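Local coordinates for protein putative fimbriae assembly chaperone (Salmonella typhimurium, PDB 2CO7) that probably acts as a periplasmic chaperone of the PapD-like family, assisting the folding and assembly of Saf fimbrial subunits, at residues 21-26 with 128-133; 88-93 with 161-166. One frame throughout, in Å; residues are numbered along the deposited sequence.

Contact 1: residues 21-26 with 128-133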
loop_
_atom_site.group_PDB
_atom_site.type_symbol
_atom_site.label_atom_id
_atom_site.label_comp_id
_atom_site.label_asym_id
_atom_site.label_seq_id
_atom_site.Cartn_x
_atom_site.Cartn_y
_atom_site.Cartn_z
ATOM N N VAL B 21 -12.274 5.107 1.280
ATOM C CA VAL B 21 -13.446 5.407 2.081
ATOM C C VAL B 21 -13.548 6.925 1.992
ATOM O O VAL B 21 -12.575 7.654 2.322
ATOM C CB VAL B 21 -13.294 4.962 3.586
ATOM C CG1 VAL B 21 -14.555 5.374 4.362
ATOM C CG2 VAL B 21 -13.140 3.444 3.733
ATOM N N ILE B 22 -14.692 7.422 1.529
ATOM C CA ILE B 22 -14.898 8.881 1.507
ATOM C C ILE B 22 -15.712 9.228 2.763
ATOM O O ILE B 22 -16.816 8.678 2.988
ATOM C CB ILE B 22 -15.614 9.366 0.228
ATOM C CG1 ILE B 22 -14.867 8.861 -1.026
ATOM C CG2 ILE B 22 -15.849 10.956 0.280
ATOM C CD1 ILE B 22 -13.369 9.233 -1.082
ATOM N N TYR B 23 -15.156 10.126 3.563
ATOM C CA TYR B 23 -15.782 10.550 4.830
ATOM C C TYR B 23 -16.386 11.919 4.656
ATOM O O TYR B 23 -15.676 12.933 4.678
ATOM C CB TYR B 23 -14.742 10.526 5.979
ATOM C CG TYR B 23 -15.373 10.549 7.370
ATOM C CD1 TYR B 23 -15.327 9.421 8.202
ATOM C CD2 TYR B 23 -16.003 11.700 7.851
ATOM C CE1 TYR B 23 -15.878 9.447 9.488
ATOM C CE2 TYR B 23 -16.594 11.723 9.127
ATOM C CZ TYR B 23 -16.512 10.588 9.944
ATOM O OH TYR B 23 -17.119 10.614 11.200
ATOM N N HIS B 24 -17.712 11.946 4.495
ATOM C CA HIS B 24 -18.450 13.187 4.278
ATOM C C HIS B 24 -18.644 13.861 5.637
ATOM O O HIS B 24 -19.153 13.236 6.545
ATOM C CB HIS B 24 -19.791 12.885 3.617
ATOM C CG HIS B 24 -19.670 12.394 2.206
ATOM N ND1 HIS B 24 -19.421 11.075 1.887
ATOM C CD2 HIS B 24 -19.780 13.054 1.025
ATOM C CE1 HIS B 24 -19.382 10.946 0.567
ATOM N NE2 HIS B 24 -19.611 12.127 0.023
ATOM N N ALA B 25 -18.191 15.098 5.761
ATOM C CA ALA B 25 -18.182 15.818 7.043
ATOM C C ALA B 25 -19.484 15.777 7.872
ATOM O O ALA B 25 -19.431 15.606 9.103
ATOM C CB ALA B 25 -17.722 17.279 6.844
ATOM N N GLY B 26 -20.637 15.961 7.228
ATOM C CA GLY B 26 -21.911 15.981 7.966
ATOM C C GLY B 26 -22.370 14.651 8.558
ATOM O O GLY B 26 -23.246 14.613 9.440
ATOM N N LEU B 128 -8.450 7.281 3.281
ATOM C CA LEU B 128 -9.640 7.738 3.990
ATOM C C LEU B 128 -9.685 9.257 3.771
ATOM O O LEU B 128 -8.890 10.035 4.350
ATOM C CB LEU B 128 -9.546 7.398 5.478
ATOM C CG LEU B 128 -10.614 8.044 6.368
ATOM C CD1 LEU B 128 -12.004 7.467 5.935
ATOM C CD2 LEU B 128 -10.351 7.712 7.846
ATOM N N ILE B 129 -10.604 9.672 2.928
ATOM C CA ILE B 129 -10.588 11.052 2.423
ATOM C C ILE B 129 -11.687 11.827 3.075
ATOM O O ILE B 129 -12.883 11.540 2.852
ATOM C CB ILE B 129 -10.630 11.136 0.870
ATOM C CG1 ILE B 129 -9.460 10.325 0.247
ATOM C CG2 ILE B 129 -10.540 12.613 0.363
ATOM C CD1 ILE B 129 -9.556 10.088 -1.319
ATOM N N PHE B 130 -11.268 12.836 3.853
ATOM C CA PHE B 130 -12.223 13.675 4.546
ATOM C C PHE B 130 -12.705 14.833 3.664
ATOM O O PHE B 130 -11.891 15.616 3.213
ATOM C CB PHE B 130 -11.642 14.179 5.874
ATOM C CG PHE B 130 -12.620 14.977 6.672
ATOM C CD1 PHE B 130 -13.602 14.331 7.434
ATOM C CD2 PHE B 130 -12.555 16.373 6.679
ATOM C CE1 PHE B 130 -14.539 15.112 8.227
ATOM C CE2 PHE B 130 -13.449 17.142 7.444
ATOM C CZ PHE B 130 -14.448 16.505 8.216
ATOM N N ARG B 131 -14.013 14.929 3.448
ATOM C CA ARG B 131 -14.602 15.958 2.582
ATOM C C ARG B 131 -15.527 16.890 3.397
ATOM O O ARG B 131 -16.672 16.506 3.806
ATOM C CB ARG B 131 -15.339 15.298 1.406
ATOM C CG ARG B 131 -15.832 16.312 0.335
ATOM C CD ARG B 131 -16.402 15.609 -0.840
ATOM N NE ARG B 131 -15.372 14.760 -1.471
ATOM C CZ ARG B 131 -15.619 13.797 -2.343
ATOM N NH1 ARG B 131 -16.876 13.528 -2.738
ATOM N NH2 ARG B 131 -14.603 13.098 -2.824
ATOM N N PRO B 132 -15.035 18.114 3.656
ATOM C CA PRO B 132 -15.837 19.141 4.317
ATOM C C PRO B 132 -17.169 19.326 3.594
ATOM O O PRO B 132 -17.255 19.122 2.382
ATOM C CB PRO B 132 -14.957 20.392 4.225
ATOM C CG PRO B 132 -13.559 19.830 4.174
ATOM C CD PRO B 132 -13.671 18.604 3.350
ATOM N N ASP B 133 -18.196 19.712 4.345
ATOM C CA ASP B 133 -19.538 19.827 3.788
ATOM C C ASP B 133 -19.612 20.930 2.717
ATOM O O ASP B 133 -20.380 20.827 1.758
ATOM C CB ASP B 133 -20.536 20.068 4.925
ATOM C CG ASP B 133 -21.970 19.675 4.559
ATOM O OD1 ASP B 133 -22.862 20.556 4.614
ATOM O OD2 ASP B 133 -22.193 18.502 4.197
#
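Tyr23 and Ala25 of residues 21-26 share with Val21 the four backbone hydrogen bonds that join this segment to residues 128-133. Ile129 N gives to Val21 O, Tyr23 N to Ile129 O, Arg131 N to Tyr23 O, and Ala25 N to Arg131 O, all at 2.8 to 2.9 Å. Their N-H...O angles, none far from straight, show a regular ladder. Three CA-H...O contacts accompany it, one being that from Phe130 CA to Tyr23 O.

Strand axes 4.7 Å apart, with N-to-C directions differing by 23°, establish a parallel pair. In the immunoglobulin-like N-terminal domain of this chaperone family, the short strand 20-24 is the outermost strand of its sheet within this chain, beside strand 116-131, which runs antiparallel to its other neighbour, strand 91-100.

On the face bearing Ile22 and His24, CG2 of Ile22 sits over the centre of one face of the Arg131 guanidinium, 3.9 Å from CZ. A bend at chi3 (-61°) in the otherwise extended arginine chain turns the guanidinium so that this face meets the methyl. Its charged end is held beyond the strand pair: NE forms a salt bridge with Glu90 and NH2 another with Asp208. Ile22 CD1 packs alongside Ile129, against its CB.

The other face carries Val21, Tyr23, Leu128 and Phe130. Leu128 CD1 fits against Val21 CG1 and reaches the edge of the Tyr23 ring near its plane. The Tyr23 and Phe130 planes are inclined by 34°, and Tyr23 CD2 approaches the Phe130 edge, 3.6 Å from CD1; farther out, Tyr23 OH bonds to the backbone N of Arg80. Where the strands end, the methyl CB of Ala25 lies 3.6 Å from Phe130 CZ and also abuts the backbone of Pro132 and Asp133.

Contact 2: residues 88-93 with 161-166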
loop_
_atom_site.group_PDB
_atom_site.type_symbol
_atom_site.label_atom_id
_atom_site.label_comp_id
_atom_site.label_asym_id
_atom_site.label_seq_id
_atom_site.Cartn_x
_atom_site.Cartn_y
_atom_site.Cartn_z
ATOM N N ASP B 88 -12.082 24.075 3.634
ATOM C CA ASP B 88 -12.140 24.523 2.215
ATOM C C ASP B 88 -11.435 23.565 1.249
ATOM O O ASP B 88 -11.254 23.890 0.086
ATOM C CB ASP B 88 -11.541 25.936 2.061
ATOM C CG ASP B 88 -10.027 25.956 2.227
ATOM O OD1 ASP B 88 -9.488 25.002 2.846
ATOM O OD2 ASP B 88 -9.375 26.922 1.750
ATOM N N ARG B 89 -10.996 22.421 1.753
ATOM C CA ARG B 89 -10.343 21.419 0.926
ATOM C C ARG B 89 -10.437 20.091 1.645
ATOM O O ARG B 89 -10.576 20.052 2.892
ATOM C CB ARG B 89 -8.864 21.800 0.694
ATOM C CG ARG B 89 -8.050 21.882 1.981
ATOM C CD ARG B 89 -6.788 22.742 1.787
ATOM N NE ARG B 89 -7.112 24.166 1.653
ATOM C CZ ARG B 89 -6.255 25.126 1.297
ATOM N NH1 ARG B 89 -6.662 26.387 1.249
ATOM N NH2 ARG B 89 -4.998 24.844 0.965
ATOM N N GLU B 90 -10.339 19.008 0.882
ATOM C CA GLU B 90 -10.190 17.659 1.467
ATOM C C GLU B 90 -8.897 17.497 2.274
ATOM O O GLU B 90 -7.912 18.211 2.068
ATOM C CB GLU B 90 -10.173 16.603 0.355
ATOM C CG GLU B 90 -11.526 16.496 -0.375
ATOM C CD GLU B 90 -11.591 15.322 -1.321
ATOM O OE1 GLU B 90 -10.574 15.023 -1.967
ATOM O OE2 GLU B 90 -12.679 14.715 -1.449
ATOM N N THR B 91 -8.911 16.505 3.159
ATOM C CA THR B 91 -7.780 16.115 3.977
ATOM C C THR B 91 -7.712 14.606 3.880
ATOM O O THR B 91 -8.715 13.921 4.078
ATOM C CB THR B 91 -7.935 16.509 5.471
ATOM O OG1 THR B 91 -7.972 17.936 5.604
ATOM C CG2 THR B 91 -6.724 15.980 6.283
ATOM N N LEU B 92 -6.536 14.101 3.536
ATOM C CA LEU B 92 -6.361 12.678 3.316
ATOM C C LEU B 92 -5.776 12.029 4.561
ATOM O O LEU B 92 -4.891 12.606 5.212
ATOM C CB LEU B 92 -5.430 12.443 2.120
ATOM C CG LEU B 92 -5.377 10.937 1.794
ATOM C CD1 LEU B 92 -5.532 10.644 0.289
ATOM C CD2 LEU B 92 -4.126 10.346 2.344
ATOM N N GLN B 93 -6.288 10.852 4.893
ATOM C CA GLN B 93 -5.701 9.970 5.911
ATOM C C GLN B 93 -5.570 8.565 5.273
ATOM O O GLN B 93 -6.019 8.327 4.131
ATOM C CB GLN B 93 -6.684 9.847 7.108
ATOM C CG GLN B 93 -6.846 10.986 8.025
ATOM C CD GLN B 93 -7.661 12.155 7.492
ATOM O OE1 GLN B 93 -7.482 13.235 7.956
ATOM N NE2 GLN B 93 -8.584 11.917 6.556
ATOM N N THR B 161 -8.188 22.660 -7.612
ATOM C CA THR B 161 -9.458 22.288 -6.982
ATOM C C THR B 161 -9.242 21.890 -5.535
ATOM O O THR B 161 -8.108 21.602 -5.157
ATOM C CB THR B 161 -10.138 21.062 -7.722
ATOM O OG1 THR B 161 -9.573 19.828 -7.289
ATOM C CG2 THR B 161 -10.008 21.177 -9.244
ATOM N N PRO B 162 -10.325 21.877 -4.725
ATOM C CA PRO B 162 -10.271 21.394 -3.339
ATOM C C PRO B 162 -10.141 19.894 -3.128
ATOM O O PRO B 162 -10.169 19.473 -1.971
ATOM C CB PRO B 162 -11.596 21.885 -2.730
ATOM C CG PRO B 162 -12.518 22.069 -3.923
ATOM C CD PRO B 162 -11.652 22.420 -5.090
ATOM N N PHE B 163 -9.941 19.104 -4.193
ATOM C CA PHE B 163 -9.990 17.644 -4.085
ATOM C C PHE B 163 -8.640 16.998 -4.218
ATOM O O PHE B 163 -7.821 17.474 -4.992
ATOM C CB PHE B 163 -10.879 17.039 -5.182
ATOM C CG PHE B 163 -12.323 17.453 -5.091
ATOM C CD1 PHE B 163 -12.786 18.547 -5.837
ATOM C CD2 PHE B 163 -13.196 16.824 -4.223
ATOM C CE1 PHE B 163 -14.109 18.957 -5.751
ATOM C CE2 PHE B 163 -14.537 17.216 -4.138
ATOM C CZ PHE B 163 -14.990 18.298 -4.903
ATOM N N TYR B 164 -8.431 15.863 -3.534
ATOM C CA TYR B 164 -7.386 14.959 -3.990
ATOM C C TYR B 164 -7.759 14.390 -5.340
ATOM O O TYR B 164 -8.877 13.908 -5.523
ATOM C CB TYR B 164 -7.132 13.790 -3.016
ATOM C CG TYR B 164 -6.529 14.296 -1.741
ATOM C CD1 TYR B 164 -5.157 14.269 -1.542
ATOM C CD2 TYR B 164 -7.340 14.868 -0.755
ATOM C CE1 TYR B 164 -4.594 14.773 -0.370
ATOM C CE2 TYR B 164 -6.779 15.369 0.443
ATOM C CZ TYR B 164 -5.422 15.331 0.609
ATOM O OH TYR B 164 -4.858 15.798 1.771
ATOM N N MET B 165 -6.782 14.376 -6.246
ATOM C CA MET B 165 -6.999 13.921 -7.624
ATOM C C MET B 165 -6.203 12.630 -7.800
ATOM O O MET B 165 -4.974 12.631 -7.880
ATOM C CB MET B 165 -6.542 15.012 -8.617
ATOM C CG MET B 165 -7.511 16.179 -8.729
ATOM S SD MET B 165 -9.027 15.671 -9.624
ATOM C CE MET B 165 -10.077 17.125 -9.417
ATOM N N ASN B 166 -6.917 11.520 -7.800
ATOM C CA ASN B 166 -6.281 10.234 -7.815
ATOM C C ASN B 166 -6.308 9.798 -9.259
ATOM O O ASN B 166 -7.306 9.272 -9.729
ATOM C CB ASN B 166 -7.052 9.299 -6.876
ATOM C CG ASN B 166 -6.970 9.774 -5.442
ATOM O OD1 ASN B 166 -5.876 9.810 -4.847
ATOM N ND2 ASN B 166 -8.106 10.201 -4.886
HETATM O O HOH W 1 -10.736 12.827 -3.639
HETATM O O HOH W 2 -5.334 19.078 2.343
#
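Residues 88-93 and 161-166 meet between the two immunoglobulin-like domains of a PapD-type chaperone: the first segment enters strand 91-100 of the N-terminal domain, the second is a loop of the C-terminal one. Three direct hydrogen bonds cross, one of them weak. Glu90 N donates to Pro162 O at 2.9 Å, almost straight at 171°, and Tyr164 N donates to Glu90 OE1 at 2.8 Å, reaching that oxygen on its anti side. The weak bond runs from Leu92 N to Tyr164 OH.

Water supplements these bonds, one molecule donating to both Glu90 OE1 and Tyr164 O. OE1 therefore accepts two hydrogens, while OE2 pairs with Arg131 in a salt bridge, so both oxygens of this buried carboxylate are engaged.

Among the packing contacts, Phe163 turns its ring edge to Glu90 OE2, the carboxylate and ring planes standing 77° apart. Pro162 CB rests 3.5 Å from Asp88 O. With CG anti to its carbonyl carbon, Tyr164 points its hydroxyl end at strand 91-100, across the strand's run, with Glu90 OE1 and Thr91 N at the ring edge. Leu92 CB covers one face in a CH-pi contact, 3.6 Å from the ring centroid and 26° off the normal.

Overall arrangement
Contact 1 is a within-domain strand pairing, whereas contact 2 bridges the two domains; both reach the same N-terminal sheet, in which strands 91-100 and 116-131 are neighbours. Their centres lie 10 Å apart. Each is partly buried, with buried side chains giving way to exposed positions such as Asp133 in contact 1 and Asp88 in contact 2. A backbone ladder and apolar faces dominate contact 1, which buries 590 Å². Contact 2, at 379 Å², relies more on a carboxylate, a tyrosine ring and water. Besides the Arg131-Glu90 salt bridge, a probable hydrogen bond from Leu128 N to Gln93 O, 2.8 Å long, couples them directly, and Ile129 CG2 packs against Glu90 OE1.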